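Local structure of 3-carboxy-cis,cis-muconate cycloisomerase (Acinetobacter calcoaceticus, 1Q5N) at residues T139-A144 with D443-E448; A42-I47 with G210-E215; S307-S312 with W328-E333. The protein is a cycloisomerase of the mainly helical fumarase/aspartase superfamily, whose long helices gather into a central bundle in the tetramer. All coordinates share one frame; numbering follows the deposited sequence.

Interaction 1: T139-A144 with D443-E448; sequences TALSQA and DAVLQE
Leu141 and Leu446 carry most of the buried surface where the long helix 110-146, a core element of the helical bundle of the fumarase/aspartase fold, meets helix 438-447 close to the C-terminus of the model. The backbones come nearest at this pair, with Leu141 CA 6.7 Å from Leu446 CA, close enough for the leucine branches to meet. Neither leucine points its first side-chain bond straight at the other helix; the reach comes from the ends. In Leu141 the chain runs on extended toward CD1 (chi2 164°), which turns CD2 off to the side, and that branch does all the touching. Leu446 is built the same way, with CD1 continuing the chain and CD2 turned toward the partner, so the two CD2 methyls meet at 4.0 Å, an ordinary van der Waals distance. Val445 adds the third, smaller share. Its CG2 lies 4.0 Å from Leu141 CD2, and its backbone O is a further neighbour of the same methyl at 3.9 Å. Leu141 CD2 thus touches two residues adjacent in sequence. The side chains that meet are apolar, and polar bonds lie around them: Asp443 forms a salt bridge with Arg148, which also packs on Leu446, while Glu448 bonds to Ser175 of helix 166-191. On helix 438-447 itself, Ala444 and Val445 pack on Ala227 and Cys228 of the second subunit, placing this short helix between its own bundle and a neighbour. On the side of helix 110-146, besides meeting the Leu141 methyl, Leu446 CD2 lies 4.0 Å from the backbone O of Leu141.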
loop_
_atom_site.group_PDB
_atom_site.type_symbol
_atom_site.label_atom_id
_atom_site.label_comp_id
_atom_site.label_asym_id
_atom_site.label_seq_id
_atom_site.Cartn_x
_atom_site.Cartn_y
_atom_site.Cartn_z
ATOM N N THR A 139 -5.129 11.656 -30.326
ATOM C CA THR A 139 -3.849 12.307 -30.477
ATOM C C THR A 139 -2.696 11.253 -30.588
ATOM O O THR A 139 -1.832 11.377 -31.459
ATOM C CB THR A 139 -3.621 13.268 -29.321
ATOM O OG1 THR A 139 -4.746 14.152 -29.234
ATOM C CG2 THR A 139 -2.364 14.074 -29.519
ATOM N N ALA A 140 -2.695 10.191 -29.783
ATOM C CA ALA A 140 -1.588 9.251 -29.915
ATOM C C ALA A 140 -1.643 8.565 -31.283
ATOM O O ALA A 140 -0.600 8.336 -31.890
ATOM C CB ALA A 140 -1.601 8.199 -28.799
ATOM N N LEU A 141 -2.844 8.231 -31.770
ATOM C CA LEU A 141 -2.945 7.565 -33.070
ATOM C C LEU A 141 -2.403 8.497 -34.171
ATOM O O LEU A 141 -1.665 8.082 -35.028
ATOM C CB LEU A 141 -4.387 7.208 -33.405
ATOM C CG LEU A 141 -5.144 6.114 -32.655
ATOM C CD1 LEU A 141 -6.643 6.303 -32.954
ATOM C CD2 LEU A 141 -4.664 4.728 -33.065
ATOM N N SER A 142 -2.765 9.764 -34.127
ATOM C CA SER A 142 -2.325 10.713 -35.131
ATOM C C SER A 142 -0.785 10.908 -35.146
ATOM O O SER A 142 -0.166 10.938 -36.211
ATOM C CB SER A 142 -3.062 12.024 -34.891
ATOM O OG SER A 142 -2.320 13.095 -35.422
ATOM N N GLN A 143 -0.169 11.000 -33.961
ATOM C CA GLN A 143 1.274 11.166 -33.848
ATOM C C GLN A 143 1.956 9.883 -34.239
ATOM O O GLN A 143 3.033 9.902 -34.807
ATOM C CB GLN A 143 1.641 11.536 -32.406
ATOM C CG GLN A 143 1.030 12.857 -32.023
ATOM C CD GLN A 143 1.886 14.039 -32.452
ATOM O OE1 GLN A 143 2.343 14.121 -33.607
ATOM N NE2 GLN A 143 2.113 14.968 -31.516
ATOM N N ALA A 144 1.335 8.753 -33.946
ATOM C CA ALA A 144 1.958 7.486 -34.306
ATOM C C ALA A 144 2.167 7.405 -35.809
ATOM O O ALA A 144 3.174 6.865 -36.296
ATOM C CB ALA A 144 1.098 6.302 -33.843
ATOM N N ASP A 443 0.135 -0.596 -38.217
ATOM C CA ASP A 443 -1.097 -0.666 -39.014
ATOM C C ASP A 443 -2.199 -1.376 -38.212
ATOM O O ASP A 443 -3.373 -0.996 -38.283
ATOM C CB ASP A 443 -0.908 -1.451 -40.335
ATOM C CG ASP A 443 -0.086 -0.692 -41.368
ATOM O OD1 ASP A 443 -0.143 0.559 -41.401
ATOM O OD2 ASP A 443 0.610 -1.372 -42.161
ATOM N N ALA A 444 -1.817 -2.454 -37.524
ATOM C CA ALA A 444 -2.764 -3.211 -36.727
ATOM C C ALA A 444 -3.408 -2.291 -35.679
ATOM O O ALA A 444 -4.640 -2.340 -35.530
ATOM C CB ALA A 444 -2.082 -4.427 -36.075
ATOM N N VAL A 445 -2.645 -1.413 -34.992
ATOM C CA VAL A 445 -3.340 -0.568 -34.036
ATOM C C VAL A 445 -4.144 0.540 -34.673
ATOM O O VAL A 445 -5.124 0.975 -34.081
ATOM C CB VAL A 445 -2.453 0.019 -32.862
ATOM C CG1 VAL A 445 -1.165 -0.711 -32.740
ATOM C CG2 VAL A 445 -2.357 1.489 -32.950
ATOM N N LEU A 446 -3.744 1.004 -35.858
ATOM C CA LEU A 446 -4.516 2.033 -36.564
ATOM C C LEU A 446 -5.860 1.430 -37.016
ATOM O O LEU A 446 -6.856 2.124 -37.111
ATOM C CB LEU A 446 -3.762 2.569 -37.777
ATOM C CG LEU A 446 -2.598 3.514 -37.481
ATOM C CD1 LEU A 446 -1.945 3.947 -38.783
ATOM C CD2 LEU A 446 -3.070 4.706 -36.719
ATOM N N GLN A 447 -5.895 0.138 -37.286
ATOM C CA GLN A 447 -7.163 -0.515 -37.651
ATOM C C GLN A 447 -8.132 -0.782 -36.489
ATOM O O GLN A 447 -9.337 -0.617 -36.669
ATOM C CB GLN A 447 -6.920 -1.851 -38.323
ATOM C CG GLN A 447 -6.658 -1.749 -39.790
ATOM C CD GLN A 447 -6.496 -3.134 -40.407
ATOM O OE1 GLN A 447 -7.458 -3.942 -40.431
ATOM N NE2 GLN A 447 -5.269 -3.435 -40.892
ATOM N N GLU A 448 -7.646 -1.218 -35.317
ATOM C CA GLU A 448 -8.579 -1.476 -34.227
ATOM C C GLU A 448 -9.366 -0.210 -33.900
ATOM O O GLU A 448 -10.323 -0.256 -33.137
ATOM C CB GLU A 448 -7.915 -2.098 -32.960
ATOM C CG GLU A 448 -6.656 -1.446 -32.388
ATOM C CD GLU A 448 -6.251 -1.948 -30.949
ATOM O OE1 GLU A 448 -6.583 -3.088 -30.548
ATOM O OE2 GLU A 448 -5.565 -1.188 -30.226
#

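Interaction 2: A42-I47 with G210-E215; sequences AQVGVI and GSIVVE
This is an apolar contact near one end of the elongated subunit, where the turn following helix 23-43 meets the start of helix 210-221; the centre of the contact is about 38 Å from the centre of the chain. Four aliphatic side chains make it: Val44 and Val46 from the turn, Ile212 and Val213 from the helix. The backbones approach most closely at Val44 and Val213, whose CA atoms are 7.0 Å apart. Val44 has the largest share and uses both branches. Its chi1 of -63° sets CG1 beside the backbone N and CG2 in the wedge between N and the carbonyl carbon, which sends the two methyls to different partners. CG1 presses on Ile212 CG2 at 3.4 Å, closer than methyl groups usually come, so packing is tight here. The longer arm of Ile212, through CG1 to CD1, leads away from the turn and leaves CG2 as the touching branch. Val44 CG2 instead lies 3.8 Å from Val213 CG2, which Val46 CG2 also meets at 3.7 Å. Since Val44 CG2 and Val46 CG2 are themselves 3.8 Å apart, the three methyls form a nearly equilateral triangle, with the Val213 side chain crossing both partners at about a right angle. The turn between the two valines is set by Gly45, whose N bonds to Ala42 O at 3.2 Å and whose phi is positive (95°). Around this patch, Gln41 of helix 23-43 packs on both Val46 and Val213, Trp106 touches Val46, and Gln43 bonds to Gln220, tying helix 23-43 to helix 210-221 a second time; Ser211 bonds to Asp440 and Asn437 of the second subunit, linking helix 210-221 to its helix 438-447 region.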
loop_
_atom_site.group_PDB
_atom_site.type_symbol
_atom_site.label_atom_id
_atom_site.label_comp_id
_atom_site.label_asym_id
_atom_site.label_seq_id
_atom_site.Cartn_x
_atom_site.Cartn_y
_atom_site.Cartn_z
ATOM N N ALA A 42 -43.965 10.315 -4.765
ATOM C CA ALA A 42 -45.226 10.964 -5.144
ATOM C C ALA A 42 -45.792 10.218 -6.353
ATOM O O ALA A 42 -46.968 9.906 -6.422
ATOM C CB ALA A 42 -44.992 12.453 -5.498
ATOM N N GLN A 43 -44.927 9.905 -7.290
ATOM C CA GLN A 43 -45.331 9.195 -8.474
ATOM C C GLN A 43 -45.947 7.788 -8.247
ATOM O O GLN A 43 -46.662 7.282 -9.119
ATOM C CB GLN A 43 -44.124 9.138 -9.410
ATOM C CG GLN A 43 -44.173 8.085 -10.458
ATOM C CD GLN A 43 -42.922 8.085 -11.293
ATOM O OE1 GLN A 43 -42.596 7.083 -11.967
ATOM N NE2 GLN A 43 -42.202 9.218 -11.270
ATOM N N VAL A 44 -45.674 7.139 -7.117
ATOM C CA VAL A 44 -46.266 5.820 -6.867
ATOM C C VAL A 44 -47.249 5.846 -5.692
ATOM O O VAL A 44 -47.683 4.798 -5.205
ATOM C CB VAL A 44 -45.199 4.737 -6.560
ATOM C CG1 VAL A 44 -44.302 4.539 -7.751
ATOM C CG2 VAL A 44 -44.396 5.120 -5.319
ATOM N N GLY A 45 -47.572 7.041 -5.213
ATOM C CA GLY A 45 -48.509 7.132 -4.118
ATOM C C GLY A 45 -47.970 7.216 -2.703
ATOM O O GLY A 45 -48.695 7.644 -1.809
ATOM N N VAL A 46 -46.722 6.843 -2.456
ATOM C CA VAL A 46 -46.216 6.907 -1.084
ATOM C C VAL A 46 -46.290 8.288 -0.405
ATOM O O VAL A 46 -46.394 8.361 0.810
ATOM C CB VAL A 46 -44.791 6.344 -1.012
ATOM C CG1 VAL A 46 -44.256 6.406 0.426
ATOM C CG2 VAL A 46 -44.808 4.910 -1.541
ATOM N N ILE A 47 -46.188 9.386 -1.142
ATOM C CA ILE A 47 -46.361 10.680 -0.482
ATOM C C ILE A 47 -47.176 11.522 -1.448
ATOM O O ILE A 47 -47.194 11.255 -2.659
ATOM C CB ILE A 47 -45.041 11.437 -0.137
ATOM C CG1 ILE A 47 -44.360 11.910 -1.419
ATOM C CG2 ILE A 47 -44.162 10.572 0.766
ATOM C CD1 ILE A 47 -43.223 12.846 -1.189
ATOM N N GLY A 210 -41.666 -0.937 -1.110
ATOM C CA GLY A 210 -40.239 -0.804 -1.338
ATOM C C GLY A 210 -39.695 -0.963 -2.754
ATOM O O GLY A 210 -39.012 -0.045 -3.274
ATOM N N SER A 211 -39.956 -2.124 -3.362
ATOM C CA SER A 211 -39.454 -2.397 -4.703
ATOM C C SER A 211 -39.981 -1.393 -5.745
ATOM O O SER A 211 -39.247 -0.956 -6.620
ATOM C CB SER A 211 -39.813 -3.803 -5.099
ATOM O OG SER A 211 -39.620 -4.692 -4.018
ATOM N N ILE A 212 -41.242 -1.009 -5.617
ATOM C CA ILE A 212 -41.868 -0.042 -6.517
ATOM C C ILE A 212 -41.127 1.303 -6.382
ATOM O O ILE A 212 -40.798 1.960 -7.392
ATOM C CB ILE A 212 -43.368 0.133 -6.116
ATOM C CG1 ILE A 212 -44.094 -1.220 -6.223
ATOM C CG2 ILE A 212 -43.975 1.260 -6.830
ATOM C CD1 ILE A 212 -43.871 -2.193 -4.872
ATOM N N VAL A 213 -40.859 1.734 -5.150
ATOM C CA VAL A 213 -40.164 3.002 -4.987
ATOM C C VAL A 213 -38.692 3.014 -5.496
ATOM O O VAL A 213 -38.246 4.006 -6.063
ATOM C CB VAL A 213 -40.173 3.465 -3.541
ATOM C CG1 VAL A 213 -39.318 4.716 -3.407
ATOM C CG2 VAL A 213 -41.601 3.788 -3.109
ATOM N N VAL A 214 -37.950 1.919 -5.330
ATOM C CA VAL A 214 -36.552 1.875 -5.765
ATOM C C VAL A 214 -36.518 1.975 -7.276
ATOM O O VAL A 214 -35.684 2.687 -7.857
ATOM C CB VAL A 214 -35.843 0.549 -5.338
ATOM C CG1 VAL A 214 -34.366 0.565 -5.754
ATOM C CG2 VAL A 214 -35.917 0.409 -3.846
ATOM N N GLU A 215 -37.434 1.267 -7.919
ATOM C CA GLU A 215 -37.494 1.284 -9.359
ATOM C C GLU A 215 -37.696 2.701 -9.912
ATOM O O GLU A 215 -36.989 3.131 -10.829
ATOM C CB GLU A 215 -38.597 0.352 -9.799
ATOM C CG GLU A 215 -38.934 0.418 -11.255
ATOM C CD GLU A 215 -40.105 -0.490 -11.546
ATOM O OE1 GLU A 215 -41.184 -0.280 -10.912
ATOM O OE2 GLU A 215 -39.939 -1.418 -12.374
#

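Interaction 3: S307-S312 with W328-E333; sequences SSIYQS and WLSLPE
Two helices consecutive in the chain, 290-311 and 323-351, run in roughly opposing senses here within the central helical bundle, where subunits of the fumarase/aspartase superfamily join into a tetramer. Their backbones come nearest at Ile309 and Ser330, with CA atoms 6.6 Å apart, a close approach consistent with the small serine side chain. Ser330 OG, set between the backbone N and the carbonyl carbon (chi1 69°), is thereby directed at Ile309, with Ile309 CG1 3.6 Å away. Beside it, Ser308 OG stands 4.1 Å from Ser330 CB. No direct bond links these hydroxyls; a water does so, and binds Ser330 OG and Ser308 OG each at 2.9 Å. Ser308 OG has a stronger partner in Asn300 of the third subunit, so the water site borders the subunit interface, and Ser307 meets its own counterpart in the fourth subunit. Helix 323-351 is kinked here: the N atoms of Leu329 and Pro332 lack bonds to the preceding turn, and as a proline the latter has no N-H to give. Ile309 is backed by Ile237 and Ala241 of helix 235-261. Ser312 OG is also hydrogen-bonded to Ala323 O. The third arm of the water fixes one of its protons, which it donates to Ser312 OG at 2.9 Å.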
loop_
_atom_site.group_PDB
_atom_site.type_symbol
_atom_site.label_atom_id
_atom_site.label_comp_id
_atom_site.label_asym_id
_atom_site.label_seq_id
_atom_site.Cartn_x
_atom_site.Cartn_y
_atom_site.Cartn_z
ATOM N N SER A 307 -4.446 0.537 -2.203
ATOM C CA SER A 307 -4.347 -0.319 -1.028
ATOM C C SER A 307 -5.522 0.035 -0.093
ATOM O O SER A 307 -6.247 -0.827 0.393
ATOM C CB SER A 307 -3.003 -0.104 -0.328
ATOM O OG SER A 307 -3.116 -0.232 1.078
ATOM N N SER A 308 -5.737 1.324 0.099
ATOM C CA SER A 308 -6.806 1.787 0.940
ATOM C C SER A 308 -8.265 1.403 0.510
ATOM O O SER A 308 -9.080 0.936 1.341
ATOM C CB SER A 308 -6.708 3.304 1.060
ATOM O OG SER A 308 -7.752 3.769 1.862
ATOM N N ILE A 309 -8.566 1.594 -0.775
ATOM C CA ILE A 309 -9.869 1.348 -1.309
ATOM C C ILE A 309 -10.139 -0.169 -1.213
ATOM O O ILE A 309 -11.262 -0.566 -0.864
ATOM C CB ILE A 309 -9.945 2.011 -2.740
ATOM C CG1 ILE A 309 -11.260 2.767 -2.889
ATOM C CG2 ILE A 309 -9.810 1.043 -3.799
ATOM C CD1 ILE A 309 -12.385 1.934 -2.538
ATOM N N TYR A 310 -9.124 -1.012 -1.468
ATOM C CA TYR A 310 -9.282 -2.456 -1.305
ATOM C C TYR A 310 -9.476 -2.872 0.170
ATOM O O TYR A 310 -10.283 -3.762 0.430
ATOM C CB TYR A 310 -8.094 -3.206 -1.896
ATOM C CG TYR A 310 -8.274 -3.491 -3.384
ATOM C CD1 TYR A 310 -9.033 -4.591 -3.829
ATOM C CD2 TYR A 310 -7.732 -2.614 -4.354
ATOM C CE1 TYR A 310 -9.253 -4.805 -5.186
ATOM C CE2 TYR A 310 -7.955 -2.824 -5.716
ATOM C CZ TYR A 310 -8.702 -3.907 -6.123
ATOM O OH TYR A 310 -8.881 -4.085 -7.460
ATOM N N GLN A 311 -8.748 -2.272 1.129
ATOM C CA GLN A 311 -8.994 -2.612 2.539
ATOM C C GLN A 311 -10.464 -2.217 2.881
ATOM O O GLN A 311 -11.100 -2.871 3.677
ATOM C CB GLN A 311 -8.152 -1.807 3.532
ATOM C CG GLN A 311 -6.694 -2.037 3.659
ATOM C CD GLN A 311 -6.111 -0.957 4.622
ATOM O OE1 GLN A 311 -6.498 -0.931 5.802
ATOM N NE2 GLN A 311 -5.224 -0.058 4.110
ATOM N N SER A 312 -10.985 -1.136 2.299
ATOM C CA SER A 312 -12.340 -0.726 2.581
ATOM C C SER A 312 -13.456 -1.726 2.243
ATOM O O SER A 312 -14.615 -1.494 2.589
ATOM C CB SER A 312 -12.648 0.620 1.919
ATOM O OG SER A 312 -12.194 1.673 2.750
ATOM N N TRP A 328 -14.666 7.922 1.645
ATOM C CA TRP A 328 -14.963 9.314 1.361
ATOM C C TRP A 328 -13.696 10.105 1.106
ATOM O O TRP A 328 -13.763 11.173 0.501
ATOM C CB TRP A 328 -15.751 9.986 2.506
ATOM C CG TRP A 328 -16.963 9.250 2.960
ATOM C CD1 TRP A 328 -17.748 8.368 2.221
ATOM C CD2 TRP A 328 -17.548 9.309 4.261
ATOM N NE1 TRP A 328 -18.776 7.887 2.998
ATOM C CE2 TRP A 328 -18.679 8.439 4.253
ATOM C CE3 TRP A 328 -17.226 10.002 5.443
ATOM C CZ2 TRP A 328 -19.486 8.256 5.378
ATOM C CZ3 TRP A 328 -18.037 9.822 6.574
ATOM C CH2 TRP A 328 -19.149 8.954 6.534
ATOM N N LEU A 329 -12.563 9.627 1.619
ATOM C CA LEU A 329 -11.305 10.315 1.411
ATOM C C LEU A 329 -10.530 9.760 0.222
ATOM O O LEU A 329 -9.903 10.501 -0.498
ATOM C CB LEU A 329 -10.405 10.187 2.639
ATOM C CG LEU A 329 -10.929 10.972 3.856
ATOM C CD1 LEU A 329 -10.070 10.677 5.060
ATOM C CD2 LEU A 329 -10.933 12.461 3.583
ATOM N N SER A 330 -10.580 8.455 -0.011
ATOM C CA SER A 330 -9.763 7.922 -1.071
ATOM C C SER A 330 -10.301 8.023 -2.495
ATOM O O SER A 330 -9.562 8.435 -3.385
ATOM C CB SER A 330 -9.422 6.463 -0.736
ATOM O OG SER A 330 -10.606 5.671 -0.827
ATOM N N LEU A 331 -11.568 7.636 -2.710
ATOM C CA LEU A 331 -12.161 7.663 -4.045
ATOM C C LEU A 331 -12.019 9.011 -4.742
ATOM O O LEU A 331 -11.523 9.072 -5.866
ATOM C CB LEU A 331 -13.637 7.214 -4.034
ATOM C CG LEU A 331 -14.308 7.068 -5.434
ATOM C CD1 LEU A 331 -13.640 5.959 -6.254
ATOM C CD2 LEU A 331 -15.799 6.735 -5.311
ATOM N N PRO A 332 -12.411 10.108 -4.081
ATOM C CA PRO A 332 -12.256 11.390 -4.793
ATOM C C PRO A 332 -10.776 11.676 -5.184
ATOM O O PRO A 332 -10.506 12.193 -6.276
ATOM C CB PRO A 332 -12.797 12.447 -3.779
ATOM C CG PRO A 332 -13.691 11.626 -2.850
ATOM C CD PRO A 332 -12.945 10.307 -2.713
ATOM N N GLU A 333 -9.832 11.371 -4.290
ATOM C CA GLU A 333 -8.421 11.647 -4.580
ATOM C C GLU A 333 -7.986 10.859 -5.825
ATOM O O GLU A 333 -7.285 11.412 -6.672
ATOM C CB GLU A 333 -7.575 11.303 -3.358
ATOM C CG GLU A 333 -6.089 11.652 -3.373
ATOM C CD GLU A 333 -5.805 13.136 -3.246
ATOM O OE1 GLU A 333 -6.738 13.853 -2.808
ATOM O OE2 GLU A 333 -4.665 13.603 -3.559
HETATM O O HOH W 1 -10.615 3.613 1.230
#

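Interaction 3 is the buried one, with all its touching residues shielded, whereas interactions 1 and 2 are partly buried. Interactions 1 and 3 lie on opposite sides of the chain's centre, 35 Å apart between centres; interaction 2 sits farther out. Their chemistry differs too: 1 and 2 are aliphatic, resting on leucine or valine and isoleucine methyls, while interaction 3 joins serines through a shared water where subunits meet in the tetramer core. Different elements are joined in each case: two helix pairs in interactions 1 and 3, a turn and a helix in interaction 2. None of the contacts touch. All three, however, adjoin the second subunit, whose counterpart of helix 438-447 lies beside interaction 2.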